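Local coordinates for protein BSU-2delta mutant (Bacillus subtilis, PDB 6W5F) that probably hydrolyses the amide bond of beta-lactam antibiotics, as a serine beta-lactamase of the class D type, at residues Gln70-Gln75 against Leu221-Gly226; Ala83-Gln88 against Glu139-Trp144. All blocks are in the same frame, centred on the assembly; numbering follows the deposited sequence. Where two conformers were deposited one is given.

Contact 1 (Gln70-Gln75 against Leu221-Gly226). With EDO (1,2-ethanediol), chain E.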
loop_
_atom_site.group_PDB
_atom_site.type_symbol
_atom_site.label_atom_id
_atom_site.label_comp_id
_atom_site.label_asym_id
_atom_site.label_seq_id
_atom_site.Cartn_x
_atom_site.Cartn_y
_atom_site.Cartn_z
ATOM N N GLN A 70 8.656 -13.810 -2.986
ATOM C CA GLN A 70 9.981 -13.212 -2.892
ATOM C C GLN A 70 9.897 -11.872 -2.172
ATOM O O GLN A 70 9.121 -10.993 -2.568
ATOM C CB GLN A 70 10.598 -13.051 -4.282
ATOM C CG GLN A 70 10.897 -14.398 -4.954
ATOM C CD GLN A 70 11.297 -14.281 -6.417
ATOM O OE1 GLN A 70 10.930 -13.328 -7.108
ATOM N NE2 GLN A 70 12.058 -15.264 -6.898
ATOM N N ARG A 71 10.683 -11.723 -1.109
ATOM C CA ARG A 71 10.691 -10.464 -0.377
ATOM C C ARG A 71 11.412 -9.386 -1.175
ATOM O O ARG A 71 12.426 -9.649 -1.828
ATOM C CB ARG A 71 11.349 -10.624 0.991
ATOM C CG ARG A 71 10.481 -11.356 1.990
ATOM C CD ARG A 71 11.181 -11.573 3.322
ATOM N NE ARG A 71 10.220 -11.985 4.333
ATOM C CZ ARG A 71 10.543 -12.443 5.537
ATOM N NH1 ARG A 71 11.818 -12.565 5.880
ATOM N NH2 ARG A 71 9.592 -12.795 6.392
ATOM N N GLN A 72 10.903 -8.176 -1.083
ATOM C CA GLN A 72 11.470 -7.001 -1.691
ATOM C C GLN A 72 11.273 -5.798 -0.799
ATOM O O GLN A 72 10.450 -5.797 0.007
ATOM C CB GLN A 72 10.784 -6.664 -2.967
ATOM C CG GLN A 72 10.852 -7.677 -4.052
ATOM C CD GLN A 72 9.924 -7.214 -5.127
ATOM O OE1 GLN A 72 9.596 -6.016 -5.220
ATOM N NE2 GLN A 72 9.524 -8.103 -5.937
ATOM N N THR A 73 12.024 -4.746 -1.059
ATOM C CA THR A 73 11.841 -3.539 -0.268
ATOM C C THR A 73 10.442 -2.983 -0.513
ATOM O O THR A 73 9.946 -3.023 -1.642
ATOM C CB THR A 73 12.912 -2.500 -0.606
ATOM O OG1 THR A 73 12.779 -2.078 -1.973
ATOM C CG2 THR A 73 14.308 -3.099 -0.385
ATOM N N PRO A 74 9.753 -2.496 0.527
ATOM C CA PRO A 74 8.378 -2.013 0.326
ATOM C C PRO A 74 8.293 -0.664 -0.354
ATOM O O PRO A 74 7.240 -0.355 -0.931
ATOM C CB PRO A 74 7.824 -1.934 1.753
ATOM C CG PRO A 74 9.030 -1.689 2.598
ATOM C CD PRO A 74 10.166 -2.432 1.939
ATOM N N GLN A 75 9.350 0.147 -0.298
ATOM C CA GLN A 75 9.312 1.496 -0.850
ATOM C C GLN A 75 8.108 2.249 -0.297
ATOM O O GLN A 75 7.767 2.082 0.877
ATOM C CB GLN A 75 9.315 1.446 -2.379
ATOM C CG GLN A 75 10.508 0.691 -2.933
ATOM C CD GLN A 75 11.835 1.239 -2.420
ATOM O OE1 GLN A 75 12.698 0.489 -1.975
ATOM N NE2 GLN A 75 11.996 2.556 -2.479
ATOM N N LEU A 221 11.528 -2.030 -9.682
ATOM C CA LEU A 221 10.530 -2.806 -8.965
ATOM C C LEU A 221 9.391 -1.869 -8.602
ATOM O O LEU A 221 9.620 -0.773 -8.081
ATOM C CB LEU A 221 11.124 -3.476 -7.724
ATOM C CG LEU A 221 12.248 -4.484 -8.015
ATOM C CD1 LEU A 221 12.936 -4.934 -6.731
ATOM C CD2 LEU A 221 11.732 -5.689 -8.803
ATOM N N GLY A 222 8.181 -2.280 -8.900
ATOM C CA GLY A 222 7.023 -1.418 -8.739
ATOM C C GLY A 222 5.914 -2.135 -8.008
ATOM O O GLY A 222 5.614 -3.300 -8.288
ATOM N N TRP A 223 5.287 -1.419 -7.088
ATOM C CA TRP A 223 4.195 -1.938 -6.284
ATOM C C TRP A 223 2.927 -1.145 -6.542
ATOM O O TRP A 223 2.972 0.068 -6.730
ATOM C CB TRP A 223 4.457 -1.795 -4.799
ATOM C CG TRP A 223 5.514 -2.600 -4.137
ATOM C CD1 TRP A 223 6.794 -2.200 -3.851
ATOM C CD2 TRP A 223 5.352 -3.889 -3.521
ATOM N NE1 TRP A 223 7.442 -3.176 -3.146
ATOM C CE2 TRP A 223 6.586 -4.224 -2.931
ATOM C CE3 TRP A 223 4.298 -4.806 -3.450
ATOM C CZ2 TRP A 223 6.793 -5.427 -2.266
ATOM C CZ3 TRP A 223 4.498 -6.001 -2.778
ATOM C CH2 TRP A 223 5.739 -6.305 -2.198
ATOM N N PHE A 224 1.787 -1.828 -6.451
ATOM C CA PHE A 224 0.508 -1.153 -6.242
ATOM C C PHE A 224 -0.316 -2.082 -5.373
ATOM O O PHE A 224 -0.587 -3.211 -5.771
ATOM C CB PHE A 224 -0.217 -0.829 -7.556
ATOM C CG PHE A 224 -1.472 -0.012 -7.369
ATOM C CD1 PHE A 224 -1.421 1.227 -6.736
ATOM C CD2 PHE A 224 -2.698 -0.478 -7.820
ATOM C CE1 PHE A 224 -2.567 1.996 -6.561
ATOM C CE2 PHE A 224 -3.859 0.292 -7.660
ATOM C CZ PHE A 224 -3.797 1.526 -7.024
ATOM N N VAL A 225 -0.669 -1.635 -4.176
ATOM C CA VAL A 225 -1.353 -2.472 -3.199
ATOM C C VAL A 225 -2.560 -1.702 -2.684
ATOM O O VAL A 225 -2.526 -0.472 -2.565
ATOM C CB VAL A 225 -0.409 -2.884 -2.041
ATOM C CG1 VAL A 225 0.909 -3.445 -2.585
ATOM C CG2 VAL A 225 -0.119 -1.696 -1.115
ATOM N N GLY A 226 -3.633 -2.423 -2.362
ATOM C CA GLY A 226 -4.806 -1.716 -1.869
ATOM C C GLY A 226 -6.059 -2.566 -1.852
ATOM O O GLY A 226 -6.006 -3.772 -1.614
HETATM C C1 EDO E . 9.557 5.412 -3.612
HETATM O O1 EDO E . 10.590 4.851 -2.799
HETATM C C2 EDO E . 8.399 4.428 -3.721
HETATM O O2 EDO E . 7.310 5.069 -4.397
#
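The ring nitrogen of W223, on strand 221-230 of the central antiparallel sheet, donates a hydrogen bond to the carbonyl of T73 in the loop that leads to helix 81-88, fastening loop to sheet in the serine beta-lactamase fold. Just beyond this loop comes the Ser-x-x-Lys motif of such enzymes, whose lysine, K79, is carboxylated here. W223 NE1 lies 2.9 Å from T73 O, and its N-H points nearly straight at the acceptor (161°). The carbonyl oxygen sits at the indole edge, close to the ring plane. With CG anti to the carbonyl carbon (chi1 -69°), the W223 side chain leaves the strand and projects toward the loop, where P74 O also comes within 3.5 Å of W223 CD1. The backbone of W223 pairs with G216, and that of V225 with K214, both on the neighbouring strand 209-218. Nearer the start of the strand, the extended Q72 side chain runs obliquely over L221, and Q72 OE1 touches L221 CD1 at 3.8 Å. The amide nitrogen is fixed to the sheet: Q72 NE2 bonds to N240 OD1 on strand 234-241. Farther along the loop, Q75 NE2 donates to O1 of a bound 1,2-ethanediol, probably from the crystallisation liquor, at 2.7 Å.

Contact 2 (Ala83-Gln88 against Glu139-Trp144)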
loop_
_atom_site.group_PDB
_atom_site.type_symbol
_atom_site.label_atom_id
_atom_site.label_comp_id
_atom_site.label_asym_id
_atom_site.label_seq_id
_atom_site.Cartn_x
_atom_site.Cartn_y
_atom_site.Cartn_z
ATOM N N ALA A 83 1.792 5.489 8.579
ATOM C CA ALA A 83 0.628 6.277 8.982
ATOM C C ALA A 83 -0.113 5.614 10.138
ATOM O O ALA A 83 -0.530 6.291 11.081
ATOM C CB ALA A 83 -0.307 6.499 7.787
ATOM N N LEU A 84 -0.277 4.289 10.091
ATOM C CA LEU A 84 -0.959 3.579 11.172
ATOM C C LEU A 84 -0.225 3.769 12.493
ATOM O O LEU A 84 -0.831 4.119 13.515
ATOM C CB LEU A 84 -1.050 2.086 10.850
ATOM C CG LEU A 84 -2.060 1.656 9.786
ATOM C CD1 LEU A 84 -1.745 0.239 9.307
ATOM C CD2 LEU A 84 -3.501 1.767 10.312
ATOM N N ILE A 85 1.092 3.555 12.487
ATOM C CA ILE A 85 1.859 3.652 13.725
ATOM C C ILE A 85 1.913 5.097 14.205
ATOM O O ILE A 85 1.765 5.375 15.405
ATOM C CB ILE A 85 3.261 3.070 13.502
ATOM C CG1 ILE A 85 3.160 1.582 13.168
ATOM C CG2 ILE A 85 4.130 3.260 14.745
ATOM C CD1 ILE A 85 4.484 0.973 12.728
ATOM N N GLY A 86 2.113 6.039 13.275
ATOM C CA GLY A 86 2.186 7.445 13.646
ATOM C C GLY A 86 0.915 7.952 14.289
ATOM O O GLY A 86 0.963 8.685 15.279
ATOM N N LEU A 87 -0.245 7.586 13.729
ATOM C CA LEU A 87 -1.502 7.978 14.364
ATOM C C LEU A 87 -1.676 7.259 15.696
ATOM O O LEU A 87 -2.092 7.862 16.696
ATOM C CB LEU A 87 -2.682 7.673 13.439
ATOM C CG LEU A 87 -2.787 8.561 12.205
ATOM C CD1 LEU A 87 -3.702 7.910 11.164
ATOM C CD2 LEU A 87 -3.307 9.923 12.625
ATOM N N GLN A 88 -1.338 5.970 15.731
ATOM C CA GLN A 88 -1.528 5.177 16.942
ATOM C C GLN A 88 -0.786 5.761 18.137
ATOM O O GLN A 88 -1.334 5.812 19.243
ATOM C CB GLN A 88 -1.074 3.743 16.695
ATOM C CG GLN A 88 -1.295 2.818 17.889
ATOM C CD GLN A 88 -2.759 2.612 18.224
ATOM O OE1 GLN A 88 -3.600 2.487 17.336
ATOM N NE2 GLN A 88 -3.070 2.564 19.514
ATOM N N GLU A 139 12.103 2.436 19.026
ATOM C CA GLU A 139 11.438 1.467 19.895
ATOM C C GLU A 139 9.981 1.264 19.487
ATOM O O GLU A 139 9.521 0.125 19.321
ATOM C CB GLU A 139 11.535 1.906 21.359
ATOM C CG GLU A 139 10.783 0.984 22.312
ATOM C CD GLU A 139 11.423 -0.387 22.411
ATOM O OE1 GLU A 139 12.653 -0.490 22.194
ATOM O OE2 GLU A 139 10.697 -1.366 22.685
ATOM N N ARG A 140 9.232 2.357 19.324
ATOM C CA ARG A 140 7.831 2.206 18.949
ATOM C C ARG A 140 7.691 1.653 17.539
ATOM O O ARG A 140 6.778 0.868 17.265
ATOM C CB ARG A 140 7.104 3.542 19.094
ATOM C CG ARG A 140 7.092 4.011 20.554
ATOM C CD ARG A 140 6.217 5.234 20.758
ATOM N NE ARG A 140 6.753 6.398 20.058
ATOM C CZ ARG A 140 6.315 7.641 20.237
ATOM N NH1 ARG A 140 6.842 8.639 19.531
ATOM N NH2 ARG A 140 5.347 7.885 21.118
ATOM N N MET A 141 8.575 2.055 16.629
ATOM C CA MET A 141 8.510 1.513 15.275
ATOM C C MET A 141 8.715 0.002 15.278
ATOM O O MET A 141 7.928 -0.751 14.684
ATOM C CB MET A 141 9.547 2.194 14.382
ATOM C CG MET A 141 9.425 1.814 12.919
ATOM S SD MET A 141 8.004 2.612 12.088
ATOM C CE MET A 141 8.681 4.247 11.757
ATOM N N LYS A 142 9.757 -0.466 15.971
ATOM C CA LYS A 142 10.048 -1.897 15.993
ATOM C C LYS A 142 8.916 -2.686 16.645
ATOM O O LYS A 142 8.517 -3.748 16.145
ATOM C CB LYS A 142 11.366 -2.158 16.721
ATOM C CG LYS A 142 11.574 -3.612 17.107
ATOM N N THR A 143 8.379 -2.178 17.755
ATOM C CA THR A 143 7.346 -2.910 18.488
ATOM C C THR A 143 6.080 -3.071 17.649
ATOM O O THR A 143 5.528 -4.176 17.535
ATOM C CB THR A 143 7.044 -2.188 19.803
ATOM O OG1 THR A 143 8.254 -2.095 20.570
ATOM C CG2 THR A 143 5.986 -2.943 20.613
ATOM N N TRP A 144 5.615 -1.981 17.029
ATOM C CA TRP A 144 4.378 -2.058 16.263
ATOM C C TRP A 144 4.582 -2.828 14.967
ATOM O O TRP A 144 3.675 -3.541 14.520
ATOM C CB TRP A 144 3.842 -0.651 15.997
ATOM C CG TRP A 144 3.097 -0.097 17.173
ATOM C CD1 TRP A 144 3.556 0.820 18.086
ATOM C CD2 TRP A 144 1.764 -0.443 17.588
ATOM N NE1 TRP A 144 2.581 1.079 19.026
ATOM C CE2 TRP A 144 1.475 0.318 18.744
ATOM C CE3 TRP A 144 0.780 -1.309 17.084
ATOM C CZ2 TRP A 144 0.255 0.236 19.409
ATOM C CZ3 TRP A 144 -0.435 -1.390 17.746
ATOM C CH2 TRP A 144 -0.686 -0.623 18.900
#
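With its CG anti to the backbone N (chi1 -177°) and a bend at the next bond, Q88 lays the middle of its side chain over the indole of W144. I85, one helical turn earlier, has CG1 anti to the carbonyl carbon and an extended end that carries CD1 toward the same partner helix. Through these two residues helix 81-88, the helix that follows the carboxylated K79, packs on helix 138-147 in the helical part of the beta-lactamase fold. The short helical segments approach to 10.5 Å between axes and run at 120° to each other; the contact rests on I85 and Q88 against M141 and W144. Q88 CG makes a CH-pi contact with the six-membered ring of W144, 3.8 Å from its centroid and 30° off the normal. It is displaced toward the rim, where CZ2 is the nearest ring atom to Q88 CG at 3.4 Å. The two side chains cross at about a right angle. The Q88 amide also reaches past the ring: OE1 accepts from the backbone N of D190, in the loop before helix 191-200. This bond holds the amide end of Q88 while its CG bears on the ring; F189 of the same loop stacks on W144. I85 passes W144 alongside, the two side chains running in opposite directions, with I85 CG1 3.7 Å from W144 CB. I136 of helix 126-136 touches both I85 and M141, adding to the apolar packing. M141, bent twice along its chain, brings its sulfur across the end of the isoleucine at about a right angle, with M141 SD 3.9 Å from I85 CD1.

From the N terminus, the chain passes through the first sheet strands and helix 65-68 before entering the loop 70-75, the first half of contact 1. It then runs through the Ser-x-x-Lys motif that ends in K79 into helix 81-88, where contact 2 opens, and comes back against it with helix 138-147, closing a loop of 50 intervening residues. Only after a further stretch of helices and strands does it reach 221-226 and close contact 1, so contact 2 is nested inside contact 1. Their centres lie about 20 Å apart, and they do not touch. Contact 1 ties the loop to the central sheet; contact 2 joins two helices within the helical part.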